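Local coordinates for protein 3-oxoadipate enol-lactonase (Burkholderia xenovorans, PDB 2XUA) that probably catalyses the hydrolysis of 3-oxoadipate enol-lactone, a ring-opening step in the bacterial breakdown of catechol and related aromatic compounds, at residues R157-D162 with A172-V177; C97-G102 with I245-R250; V136-K141 with H148-A153; V238-S243 with A251-K256. All blocks are in the same frame, centred on the assembly; numbering follows the deposited sequence.

Contact 1. Residues R157-D162 with A172-V177; sequences RWFTAD and AMIRDV. With SHF (laevulinic acid), chain C.
Arg-157 NE donates the shortest polar bond here, reaching O1 of the laevulinic acid carboxylate at 2.8 Å with an N-H...O angle of 150°. NH2 adds a weak second bond to OH1 at 3.5 Å, so the edge of the guanidinium spans both carboxylate oxygens. A bend at chi3 (66°) turns the group out of the line of its chain and onto the acid. The next residue, Trp-158, meets the opposite end of the ligand: its ring edge abuts the methyl group, with CZ2 just 3.2 Å from SHF C5, a tight fit.

The indole also makes the link between 157-162 and 172-177. Its benzo edge receives the CG2 branch of Ile-174, in the ring plane, with CZ3 3.6 Å away and CE3 3.8 Å away. The same methyl lies at the edge of the Phe-159 ring, 4.2 Å from CE2. One isoleucine methyl thus touches the edges of two successive aromatic rings, set in the angle they make, and both residues point toward the helix.

Around this core, the Trp-158 ring meets that of His-244, with planes at about 50°, and Ile-248 packs against both Phe-159 and Ile-174. Farther along the helix, Asp-176 forms salt bridges to Arg-17 and Arg-57 of the second subunit.

With its carboxylate held by arginine and its methyl set against indole, the bound acid is read at both ends. The indole in turn rests on a helix that also belongs to the dimer interface, so pocket wall and subunit contact share one helix.

Contact 2. Residues C97-G102 with I245-R250; sequences CGLSMG and ISNIER
Strand 94-99 ends at Leu-99, and the chain turns sharply through Ser-100 into helix 101-112, while 245-250 forms a short helix beside this turn; Leu-99 and Ile-245 have the nearest CA atoms, 7.7 Å apart. Ser-100 has a positive phi of 55°, the strained conformation expected of a nucleophile elbow, and the Gly-102 N to Leu-99 O bond of 2.9 Å closes the turn.

Leu-99 carries the side-chain contact, its two methyls meeting different partners. With CG anti to the backbone N (chi1 -165°), the fork of the leucine is placed against the short helix. CD2 lies 3.8 Å from CD1 of Ile-245, the two chains set nearly perpendicular. CD1 instead reaches the amide oxygen of Asn-247, at 3.3 Å from OD1.

That oxygen is buried and has no polar partner in the model, whereas ND2 of the same amide is hydrogen-bonded to Met-41 O. Ser-246 OG is likewise engaged, by Asn-124 ND2.

The leucine thus sets a hydrocarbon surface against both an apolar and a polar group. An amide oxygen facing a methyl gains little electrostatically, so cohesion here probably comes from close packing next to Ser-100, the probable nucleophile, with the amide anchored through its nitrogen.

Contact 3. Residues V136-K141 with H148-A153; sequences VPRAVK and HALADA. With SHF (laevulinic acid), chain C.
Helices 132-145 and 147-154 form a roughly antiparallel hairpin, their local axes 10.4 Å apart at an angle of 141°, with Lys-141 and Leu-150 bringing their CA atoms to 7.1 Å. Leu-150 inserts its CD1 methyl against the aliphatic chain of Lys-141, lying 3.7 Å from CG, and the two side chains run alongside each other, pointing opposite ways. Farther out along the lysine, CE rests on the CB methyl of Ala-149 at 4.0 Å. The other leucine branch, CD2, approaches CG of Arg-138 at 4.2 Å. Most of these contacts are made by the methylenes of two basic residues, though Leu-150 CD1 also rests on the Lys-141 backbone, 3.7 Å from its C.

One turn before Lys-141, Arg-138 leads into the ligand pocket. Its chain bends at chi3 (-83°) and presents the edge of the guanidinium to laevulinic acid, where NH2 gives a weak hydrogen bond to OH1 at 3.4 Å. Tyr-186 packs on both Arg-138 and Leu-150, and its hydroxyl is also hydrogen-bonded to the ligand.

Arg-138 therefore combines two roles, its methylenes touching Leu-150 while its guanidinium turns to the ligand; Lys-141 uses its aliphatic chain out to CE. The Arg-138 charge joins Arg-157 around the carboxylate, probably as a longer-range electrostatic attraction.

Contact 4. Residues V238-S243 with A251-K256; sequences VELDAS and ADAFTK
Leu-240 straddles two consecutive residues of the helix that begins at Ala-251. Its CD1 methyl lies 3.9 Å from both CB and CD1 of Phe-254, approaching the phenyl ring at its edge and close to its plane. The CD2 methyl turns to Ala-253, whose CB is 4.0 Å away. The leucine lies roughly square to the phenylalanine side chain, and no hydrogen bond joins the two segments.

In Leu-240, CG beside the backbone N (chi1 -61°) and an extended chi2 (175°) set one methyl against each helix residue. Phe-254 places CG anti to its own N (chi1 -178°), and its ring runs on to meet Ile-212 of the adjoining strand 209-214, which Leu-240 touches too. Ser-246 also packs on both side chains.

Farther out, the strand breaks off in an inverse gamma turn centred on Asp-241, closed by the Ala-242 N to Leu-240 O bond of 2.8 Å. Asp-241 OD1 is hydrogen-bonded to His-216 NE2, tying this turn to the loop that follows the neighbouring strand 209-214.

The final strand, the loop after it and the C-terminal helix folded back on the sheet form the closing unit of the alpha/beta hydrolase fold, whose catalytic histidine classically sits on that loop.

In the fold
Contacts 2 and 4 belong to the alpha/beta core and reach the same sheet, contact 2 near the centre of the chain and contact 4 at the edge strand 236-240. Their centres lie about 9 Å apart, and Phe-254 packs on helix 246-249, which lies between the segments of contact 4 in sequence. Contacts 1 and 3 lie in the helical insertion, probably the cap domain; both touch laevulinic acid, and a salt bridge from Arg-175 to Asp-152 ties them together. Contact 1 is buried and mostly aromatic, whereas contact 3, partly exposed, relies on lysine and arginine methylenes. Cap and core meet where 157-162 adjoins 245-250, and Thr-160 OG1 is hydrogen-bonded to Glu-249 OE2.

Contact 1. Residues R157-D162 with A172-V177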
loop_
_atom_site.group_PDB
_atom_site.type_symbol
_atom_site.label_atom_id
_atom_site.label_comp_id
_atom_site.label_asym_id
_atom_site.label_seq_id
_atom_site.Cartn_x
_atom_site.Cartn_y
_atom_site.Cartn_z
ATOM N N ARG B 157 17.858 8.431 0.517
ATOM C CA ARG B 157 18.587 7.890 1.675
ATOM C C ARG B 157 18.140 6.468 2.034
ATOM O O ARG B 157 18.729 5.837 2.921
ATOM C CB ARG B 157 18.425 8.825 2.880
ATOM C CG ARG B 157 19.225 10.147 2.676
ATOM C CD ARG B 157 18.666 11.270 3.573
ATOM N NE ARG B 157 18.857 11.019 5.010
ATOM C CZ ARG B 157 20.043 10.995 5.650
ATOM N NH1 ARG B 157 21.201 11.178 4.985
ATOM N NH2 ARG B 157 20.068 10.777 6.970
ATOM N N TRP B 158 17.091 5.981 1.378
ATOM C CA TRP B 158 16.468 4.707 1.778
ATOM C C TRP B 158 16.921 3.558 0.910
ATOM O O TRP B 158 16.896 2.420 1.349
ATOM C CB TRP B 158 14.948 4.831 1.636
ATOM C CG TRP B 158 14.308 5.627 2.738
ATOM C CD1 TRP B 158 14.916 6.394 3.720
ATOM C CD2 TRP B 158 12.896 5.728 2.962
ATOM N NE1 TRP B 158 13.940 6.993 4.517
ATOM C CE2 TRP B 158 12.698 6.578 4.067
ATOM C CE3 TRP B 158 11.781 5.190 2.300
ATOM C CZ2 TRP B 158 11.436 6.898 4.528
ATOM C CZ3 TRP B 158 10.526 5.480 2.773
ATOM C CH2 TRP B 158 10.358 6.351 3.875
ATOM N N PHE B 159 17.323 3.836 -0.334
ATOM C CA PHE B 159 17.760 2.750 -1.227
ATOM C C PHE B 159 19.019 3.154 -1.913
ATOM O O PHE B 159 19.208 4.366 -2.102
ATOM C CB PHE B 159 16.672 2.514 -2.302
ATOM C CG PHE B 159 15.342 2.101 -1.718
ATOM C CD1 PHE B 159 15.159 0.836 -1.200
ATOM C CD2 PHE B 159 14.301 3.004 -1.643
ATOM C CE1 PHE B 159 13.923 0.427 -0.644
ATOM C CE2 PHE B 159 13.070 2.612 -1.093
ATOM C CZ PHE B 159 12.884 1.277 -0.610
ATOM N N THR B 160 19.867 2.194 -2.309
ATOM C CA THR B 160 21.026 2.561 -3.153
ATOM C C THR B 160 20.488 3.064 -4.498
ATOM O O THR B 160 19.321 2.777 -4.858
ATOM C CB THR B 160 21.985 1.372 -3.362
ATOM O OG1 THR B 160 21.271 0.310 -4.026
ATOM C CG2 THR B 160 22.491 0.882 -1.988
ATOM N N ALA B 161 21.272 3.907 -5.166
ATOM C CA ALA B 161 20.952 4.402 -6.516
ATOM C C ALA B 161 20.587 3.259 -7.456
ATOM O O ALA B 161 19.665 3.371 -8.286
ATOM C CB ALA B 161 22.155 5.196 -7.121
ATOM N N ASP B 162 21.316 2.170 -7.357
ATOM C CA ASP B 162 21.113 1.101 -8.315
ATOM C C ASP B 162 19.746 0.441 -8.073
ATOM O O ASP B 162 19.046 0.106 -9.015
ATOM C CB ASP B 162 22.181 0.043 -8.114
ATOM C CG ASP B 162 21.978 -1.192 -9.012
ATOM O OD1 ASP B 162 21.809 -1.057 -10.257
ATOM O OD2 ASP B 162 21.998 -2.303 -8.457
ATOM N N ALA B 172 7.881 3.950 -6.589
ATOM C CA ALA B 172 6.641 4.698 -6.719
ATOM C C ALA B 172 5.647 4.369 -5.597
ATOM O O ALA B 172 4.970 5.260 -5.067
ATOM C CB ALA B 172 6.015 4.456 -8.119
HETATM N N MSE B 173 5.566 3.110 -5.190
HETATM C CA MSE B 173 4.597 2.761 -4.157
HETATM C C MSE B 173 5.017 3.269 -2.789
HETATM O O MSE B 173 4.193 3.740 -1.983
HETATM C CB MSE B 173 4.443 1.231 -4.140
HETATM C CG MSE B 173 3.656 0.746 -5.425
HETATM SE SE MSE B 173 3.562 -1.183 -5.269
HETATM C CE MSE B 173 1.871 -1.480 -4.253
ATOM N N ILE B 174 6.306 3.110 -2.508
ATOM C CA ILE B 174 6.891 3.619 -1.265
ATOM C C ILE B 174 6.749 5.163 -1.204
ATOM O O ILE B 174 6.373 5.747 -0.165
ATOM C CB ILE B 174 8.419 3.143 -1.192
ATOM C CG1 ILE B 174 8.514 1.620 -0.933
ATOM C CG2 ILE B 174 9.165 3.892 -0.160
ATOM C CD1 ILE B 174 7.890 1.160 0.370
ATOM N N ARG B 175 7.036 5.826 -2.338
ATOM C CA ARG B 175 6.925 7.278 -2.423
ATOM C C ARG B 175 5.479 7.672 -2.207
ATOM O O ARG B 175 5.220 8.678 -1.551
ATOM C CB ARG B 175 7.393 7.777 -3.778
ATOM C CG ARG B 175 7.288 9.329 -3.970
ATOM C CD ARG B 175 7.927 9.852 -5.297
ATOM N NE ARG B 175 7.769 11.306 -5.274
ATOM C CZ ARG B 175 8.739 12.187 -5.016
ATOM N NH1 ARG B 175 9.999 11.769 -4.822
ATOM N NH2 ARG B 175 8.438 13.504 -4.967
ATOM N N ASP B 176 4.525 6.870 -2.727
ATOM C CA ASP B 176 3.107 7.292 -2.592
ATOM C C ASP B 176 2.738 7.325 -1.134
ATOM O O ASP B 176 2.024 8.233 -0.686
ATOM C CB ASP B 176 2.137 6.379 -3.374
ATOM C CG ASP B 176 0.728 6.992 -3.547
ATOM O OD1 ASP B 176 0.639 8.175 -3.907
ATOM O OD2 ASP B 176 -0.299 6.283 -3.314
ATOM N N VAL B 177 3.215 6.359 -0.370
ATOM C CA VAL B 177 2.876 6.323 1.070
ATOM C C VAL B 177 3.567 7.486 1.783
ATOM O O VAL B 177 2.955 8.214 2.610
ATOM C CB VAL B 177 3.359 4.993 1.682
ATOM C CG1 VAL B 177 3.273 5.028 3.225
ATOM C CG2 VAL B 177 2.504 3.825 1.067
HETATM C C4 SHF C . 12.457 9.150 7.341
HETATM C C5 SHF C . 12.226 7.648 7.558
HETATM C C3 SHF C . 13.806 9.782 7.718
HETATM C C2 SHF C . 15.065 8.879 7.786
HETATM C C1 SHF C . 16.405 9.701 7.576
HETATM O O4 SHF C . 11.565 9.844 6.818
HETATM O O1 SHF C . 16.841 9.665 6.410
HETATM O OH1 SHF C . 17.021 10.261 8.546
#

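Contact 2. Residues C97-G102 with I245-R250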
loop_
_atom_site.group_PDB
_atom_site.type_symbol
_atom_site.label_atom_id
_atom_site.label_comp_id
_atom_site.label_asym_id
_atom_site.label_seq_id
_atom_site.Cartn_x
_atom_site.Cartn_y
_atom_site.Cartn_z
ATOM N N CYS B 97 10.137 -6.707 15.905
ATOM C CA CYS B 97 11.074 -6.380 14.813
ATOM C C CYS B 97 10.668 -5.020 14.324
ATOM O O CYS B 97 9.558 -4.825 13.794
ATOM C CB CYS B 97 10.970 -7.404 13.659
ATOM S SG CYS B 97 12.028 -7.055 12.202
ATOM N N GLY B 98 11.580 -4.078 14.473
ATOM C CA GLY B 98 11.288 -2.679 14.144
ATOM C C GLY B 98 12.415 -2.154 13.312
ATOM O O GLY B 98 13.559 -2.586 13.488
ATOM N N LEU B 99 12.063 -1.285 12.372
ATOM C CA LEU B 99 13.025 -0.720 11.469
ATOM C C LEU B 99 13.089 0.790 11.694
ATOM O O LEU B 99 12.085 1.439 11.712
ATOM C CB LEU B 99 12.698 -1.037 10.007
ATOM C CG LEU B 99 13.851 -0.778 9.008
ATOM C CD1 LEU B 99 13.906 -1.838 7.903
ATOM C CD2 LEU B 99 13.829 0.600 8.410
ATOM N N SER B 100 14.327 1.292 11.853
ATOM C CA SER B 100 14.613 2.700 12.170
ATOM C C SER B 100 13.914 3.234 13.428
ATOM O O SER B 100 14.200 2.719 14.493
ATOM C CB SER B 100 14.460 3.640 10.943
ATOM O OG SER B 100 15.257 4.805 11.261
HETATM N N MSE B 101 13.015 4.223 13.340
HETATM C CA MSE B 101 12.198 4.561 14.579
HETATM C C MSE B 101 11.461 3.335 15.162
HETATM O O MSE B 101 11.207 3.292 16.357
HETATM C CB MSE B 101 11.187 5.650 14.351
HETATM C CG MSE B 101 9.984 5.145 13.583
HETATM SE SE MSE B 101 8.742 6.518 13.309
HETATM C CE MSE B 101 8.136 6.872 15.179
ATOM N N GLY B 102 11.172 2.328 14.318
ATOM C CA GLY B 102 10.615 1.065 14.846
ATOM C C GLY B 102 11.624 0.314 15.687
ATOM O O GLY B 102 11.286 -0.240 16.753
ATOM N N ILE B 245 16.328 1.027 4.053
ATOM C CA ILE B 245 15.100 0.191 4.101
ATOM C C ILE B 245 15.509 -1.184 3.599
ATOM O O ILE B 245 15.167 -1.596 2.435
ATOM C CB ILE B 245 14.003 0.835 3.252
ATOM C CG1 ILE B 245 13.697 2.280 3.695
ATOM C CG2 ILE B 245 12.740 -0.078 3.263
ATOM C CD1 ILE B 245 13.197 2.403 5.142
ATOM N N SER B 246 16.358 -1.855 4.404
ATOM C CA SER B 246 17.013 -3.103 4.011
ATOM C C SER B 246 16.082 -4.296 3.877
ATOM O O SER B 246 16.401 -5.263 3.182
ATOM C CB SER B 246 18.173 -3.457 4.966
ATOM O OG SER B 246 17.735 -3.895 6.225
ATOM N N ASN B 247 14.945 -4.240 4.559
ATOM C CA ASN B 247 13.977 -5.366 4.429
ATOM C C ASN B 247 13.302 -5.380 3.039
ATOM O O ASN B 247 12.671 -6.376 2.642
ATOM C CB ASN B 247 12.882 -5.245 5.497
ATOM C CG ASN B 247 11.945 -4.120 5.201
ATOM O OD1 ASN B 247 12.378 -2.965 5.149
ATOM N ND2 ASN B 247 10.654 -4.441 4.939
ATOM N N ILE B 248 13.367 -4.258 2.336
ATOM C CA ILE B 248 12.983 -4.189 0.930
ATOM C C ILE B 248 14.108 -4.442 -0.051
ATOM O O ILE B 248 14.026 -5.347 -0.882
ATOM C CB ILE B 248 12.280 -2.886 0.622
ATOM C CG1 ILE B 248 10.913 -2.961 1.269
ATOM C CG2 ILE B 248 12.016 -2.744 -0.920
ATOM C CD1 ILE B 248 10.159 -1.673 1.181
ATOM N N GLU B 249 15.169 -3.645 0.038
ATOM C CA GLU B 249 16.291 -3.832 -0.864
ATOM C C GLU B 249 16.938 -5.233 -0.789
ATOM O O GLU B 249 17.333 -5.770 -1.802
ATOM C CB GLU B 249 17.320 -2.667 -0.711
ATOM C CG GLU B 249 18.521 -2.855 -1.674
ATOM C CD GLU B 249 19.247 -1.514 -1.941
ATOM O OE1 GLU B 249 18.740 -0.455 -1.439
ATOM O OE2 GLU B 249 20.299 -1.543 -2.639
ATOM N N ARG B 250 17.094 -5.821 0.398
ATOM C CA ARG B 250 17.618 -7.147 0.503
ATOM C C ARG B 250 16.590 -7.960 1.234
ATOM O O ARG B 250 16.902 -8.581 2.278
ATOM C CB ARG B 250 18.830 -7.184 1.420
ATOM C CG ARG B 250 20.100 -6.623 0.935
ATOM C CD ARG B 250 20.300 -6.743 -0.467
ATOM N NE ARG B 250 21.251 -7.770 -0.745
ATOM C CZ ARG B 250 22.178 -7.703 -1.697
ATOM N NH1 ARG B 250 22.288 -6.647 -2.490
ATOM N NH2 ARG B 250 23.006 -8.735 -1.857
#

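Contact 3. Residues V136-K141 with H148-A153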
loop_
_atom_site.group_PDB
_atom_site.type_symbol
_atom_site.label_atom_id
_atom_site.label_comp_id
_atom_site.label_asym_id
_atom_site.label_seq_id
_atom_site.Cartn_x
_atom_site.Cartn_y
_atom_site.Cartn_z
ATOM N N VAL B 136 15.461 18.922 13.250
ATOM C CA VAL B 136 14.772 20.203 13.476
ATOM C C VAL B 136 14.343 20.841 12.131
ATOM O O VAL B 136 13.154 21.165 11.947
ATOM C CB VAL B 136 15.603 21.128 14.422
ATOM C CG1 VAL B 136 15.030 22.547 14.475
ATOM C CG2 VAL B 136 15.630 20.548 15.801
ATOM N N PRO B 137 15.279 20.963 11.153
ATOM C CA PRO B 137 14.936 21.445 9.802
ATOM C C PRO B 137 13.977 20.515 9.068
ATOM O O PRO B 137 13.160 20.946 8.272
ATOM C CB PRO B 137 16.281 21.408 9.038
ATOM C CG PRO B 137 17.328 21.350 10.080
ATOM C CD PRO B 137 16.740 20.733 11.318
ATOM N N ARG B 138 14.080 19.231 9.327
ATOM C CA ARG B 138 13.183 18.278 8.707
ATOM C C ARG B 138 11.729 18.554 9.038
ATOM O O ARG B 138 10.867 18.569 8.135
ATOM C CB ARG B 138 13.564 16.868 9.135
ATOM C CG ARG B 138 12.857 15.810 8.276
ATOM C CD ARG B 138 13.153 14.455 8.829
ATOM N NE ARG B 138 14.409 13.779 8.470
ATOM C CZ ARG B 138 15.201 14.038 7.434
ATOM N NH1 ARG B 138 14.916 15.029 6.599
ATOM N NH2 ARG B 138 16.302 13.286 7.244
ATOM N N ALA B 139 11.471 18.777 10.331
ATOM C CA ALA B 139 10.164 19.077 10.875
ATOM C C ALA B 139 9.664 20.376 10.339
ATOM O O ALA B 139 8.506 20.481 9.983
ATOM C CB ALA B 139 10.220 19.130 12.429
ATOM N N VAL B 140 10.545 21.361 10.239
ATOM C CA VAL B 140 10.160 22.670 9.665
ATOM C C VAL B 140 9.722 22.501 8.215
ATOM O O VAL B 140 8.669 22.993 7.775
ATOM C CB VAL B 140 11.347 23.734 9.739
ATOM C CG1 VAL B 140 11.016 24.934 8.820
ATOM C CG2 VAL B 140 11.604 24.178 11.160
ATOM N N LYS B 141 10.533 21.778 7.460
ATOM C CA LYS B 141 10.257 21.566 6.059
ATOM C C LYS B 141 8.927 20.817 5.884
ATOM O O LYS B 141 8.110 21.192 5.043
ATOM C CB LYS B 141 11.398 20.820 5.393
ATOM C CG LYS B 141 11.369 20.933 3.866
ATOM C CD LYS B 141 12.500 20.159 3.180
ATOM C CE LYS B 141 12.700 20.711 1.744
ATOM N NZ LYS B 141 13.823 21.710 1.697
ATOM N N HIS B 148 5.973 16.428 -0.447
ATOM C CA HIS B 148 6.575 16.243 -1.773
ATOM C C HIS B 148 8.000 16.731 -1.815
ATOM O O HIS B 148 8.906 16.057 -2.332
ATOM C CB HIS B 148 5.704 16.918 -2.851
ATOM C CG HIS B 148 4.610 16.019 -3.376
ATOM N ND1 HIS B 148 3.334 15.990 -2.836
ATOM C CD2 HIS B 148 4.622 15.084 -4.363
ATOM C CE1 HIS B 148 2.605 15.092 -3.479
ATOM N NE2 HIS B 148 3.363 14.526 -4.406
ATOM N N ALA B 149 8.208 17.894 -1.207
ATOM C CA ALA B 149 9.545 18.485 -1.044
ATOM C C ALA B 149 10.554 17.574 -0.309
ATOM O O ALA B 149 11.744 17.394 -0.722
ATOM C CB ALA B 149 9.394 19.881 -0.323
ATOM N N LEU B 150 10.061 16.965 0.765
ATOM C CA LEU B 150 10.860 16.095 1.603
ATOM C C LEU B 150 11.205 14.794 0.910
ATOM O O LEU B 150 12.306 14.275 1.082
ATOM C CB LEU B 150 10.086 15.746 2.840
ATOM C CG LEU B 150 10.519 16.389 4.120
ATOM C CD1 LEU B 150 9.708 17.635 4.234
ATOM C CD2 LEU B 150 10.060 15.444 5.135
ATOM N N ALA B 151 10.255 14.283 0.122
ATOM C CA ALA B 151 10.401 13.008 -0.557
ATOM C C ALA B 151 11.664 13.007 -1.399
ATOM O O ALA B 151 12.353 11.992 -1.446
ATOM C CB ALA B 151 9.158 12.718 -1.449
ATOM N N ASP B 152 11.992 14.126 -2.048
ATOM C CA ASP B 152 13.142 14.113 -2.987
ATOM C C ASP B 152 14.459 14.040 -2.213
ATOM O O ASP B 152 15.462 13.517 -2.713
ATOM C CB ASP B 152 13.180 15.321 -3.928
ATOM C CG ASP B 152 11.965 15.400 -4.866
ATOM O OD1 ASP B 152 11.561 14.371 -5.509
ATOM O OD2 ASP B 152 11.430 16.543 -4.960
ATOM N N ALA B 153 14.454 14.554 -0.991
ATOM C CA ALA B 153 15.629 14.527 -0.148
ATOM C C ALA B 153 15.722 13.227 0.612
ATOM O O ALA B 153 16.814 12.705 0.799
ATOM C CB ALA B 153 15.611 15.692 0.846
HETATM C C4 SHF C . 12.457 9.150 7.341
HETATM C C5 SHF C . 12.226 7.648 7.558
HETATM C C3 SHF C . 13.806 9.782 7.718
HETATM C C2 SHF C . 15.065 8.879 7.786
HETATM C C1 SHF C . 16.405 9.701 7.576
HETATM O O4 SHF C . 11.565 9.844 6.818
HETATM O O1 SHF C . 16.841 9.665 6.410
HETATM O OH1 SHF C . 17.021 10.261 8.546
#

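Contact 4. Residues V238-S243 with A251-K256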
loop_
_atom_site.group_PDB
_atom_site.type_symbol
_atom_site.label_atom_id
_atom_site.label_comp_id
_atom_site.label_asym_id
_atom_site.label_seq_id
_atom_site.Cartn_x
_atom_site.Cartn_y
_atom_site.Cartn_z
ATOM N N VAL B 238 24.284 -8.242 12.383
ATOM C CA VAL B 238 24.311 -8.730 10.988
ATOM C C VAL B 238 24.176 -7.520 10.059
ATOM O O VAL B 238 23.325 -6.656 10.247
ATOM C CB VAL B 238 23.135 -9.739 10.645
ATOM C CG1 VAL B 238 23.144 -10.090 9.189
ATOM C CG2 VAL B 238 23.240 -11.055 11.414
ATOM N N GLU B 239 25.018 -7.467 9.039
ATOM C CA GLU B 239 25.082 -6.324 8.181
ATOM C C GLU B 239 24.715 -6.793 6.781
ATOM O O GLU B 239 25.237 -7.780 6.295
ATOM C CB GLU B 239 26.488 -5.668 8.236
ATOM C CG GLU B 239 26.602 -4.443 7.386
ATOM C CD GLU B 239 27.942 -3.729 7.582
ATOM O OE1 GLU B 239 28.382 -3.616 8.729
ATOM O OE2 GLU B 239 28.542 -3.308 6.586
ATOM N N LEU B 240 23.760 -6.108 6.171
ATOM C CA LEU B 240 23.295 -6.459 4.865
ATOM C C LEU B 240 23.753 -5.442 3.843
ATOM O O LEU B 240 23.885 -4.272 4.168
ATOM C CB LEU B 240 21.760 -6.487 4.874
ATOM C CG LEU B 240 21.083 -7.471 5.815
ATOM C CD1 LEU B 240 19.541 -7.204 5.703
ATOM C CD2 LEU B 240 21.421 -8.931 5.418
ATOM N N ASP B 241 23.993 -5.907 2.625
ATOM C CA ASP B 241 24.359 -5.035 1.503
ATOM C C ASP B 241 23.193 -4.177 0.997
ATOM O O ASP B 241 22.691 -4.367 -0.115
ATOM C CB ASP B 241 24.948 -5.849 0.350
ATOM C CG ASP B 241 25.619 -4.956 -0.735
ATOM O OD1 ASP B 241 25.715 -3.718 -0.602
ATOM O OD2 ASP B 241 26.059 -5.527 -1.715
ATOM N N ALA B 242 22.816 -3.206 1.823
ATOM C CA ALA B 242 21.660 -2.397 1.544
ATOM C C ALA B 242 21.849 -1.044 2.203
ATOM O O ALA B 242 22.810 -0.814 2.938
ATOM C CB ALA B 242 20.377 -3.110 2.059
ATOM N N SER B 243 20.964 -0.127 1.890
ATOM C CA SER B 243 20.896 1.162 2.565
ATOM C C SER B 243 19.857 1.014 3.692
ATOM O O SER B 243 19.792 -0.035 4.356
ATOM C CB SER B 243 20.534 2.247 1.545
ATOM O OG SER B 243 20.462 3.518 2.184
ATOM N N ALA B 251 15.377 -7.996 0.698
ATOM C CA ALA B 251 14.244 -8.712 1.338
ATOM C C ALA B 251 14.546 -10.136 1.707
ATOM O O ALA B 251 14.352 -10.558 2.835
ATOM C CB ALA B 251 13.020 -8.629 0.441
ATOM N N ASP B 252 15.055 -10.909 0.742
ATOM C CA ASP B 252 15.253 -12.305 1.013
ATOM C C ASP B 252 16.218 -12.598 2.154
ATOM O O ASP B 252 15.907 -13.439 3.014
ATOM C CB ASP B 252 15.585 -13.077 -0.279
ATOM C CG ASP B 252 15.463 -14.586 -0.066
ATOM O OD1 ASP B 252 16.463 -15.175 0.363
ATOM O OD2 ASP B 252 14.360 -15.149 -0.236
ATOM N N ALA B 253 17.347 -11.886 2.207
ATOM C CA ALA B 253 18.337 -12.089 3.240
ATOM C C ALA B 253 17.835 -11.565 4.541
ATOM O O ALA B 253 18.096 -12.165 5.595
ATOM C CB ALA B 253 19.638 -11.392 2.880
ATOM N N PHE B 254 17.114 -10.428 4.492
ATOM C CA PHE B 254 16.551 -9.831 5.708
ATOM C C PHE B 254 15.553 -10.810 6.373
ATOM O O PHE B 254 15.637 -11.057 7.597
ATOM C CB PHE B 254 15.854 -8.531 5.337
ATOM C CG PHE B 254 15.266 -7.804 6.516
ATOM C CD1 PHE B 254 15.884 -6.659 7.054
ATOM C CD2 PHE B 254 14.092 -8.279 7.107
ATOM C CE1 PHE B 254 15.308 -5.951 8.185
ATOM C CE2 PHE B 254 13.506 -7.572 8.219
ATOM C CZ PHE B 254 14.106 -6.418 8.751
ATOM N N THR B 255 14.613 -11.306 5.573
ATOM C CA THR B 255 13.642 -12.280 6.018
ATOM C C THR B 255 14.280 -13.513 6.666
ATOM O O THR B 255 13.967 -13.860 7.815
ATOM C CB THR B 255 12.637 -12.655 4.906
ATOM O OG1 THR B 255 11.965 -11.458 4.453
ATOM C CG2 THR B 255 11.601 -13.585 5.484
ATOM N N LYS B 256 15.210 -14.125 5.962
ATOM C CA LYS B 256 15.946 -15.268 6.466
ATOM C C LYS B 256 16.618 -14.964 7.794
ATOM O O LYS B 256 16.509 -15.761 8.749
ATOM C CB LYS B 256 16.977 -15.718 5.406
ATOM C CG LYS B 256 17.840 -16.932 5.770
ATOM C CD LYS B 256 17.052 -18.270 5.666
ATOM C CE LYS B 256 17.842 -19.546 6.109
ATOM N NZ LYS B 256 19.281 -19.488 5.716
#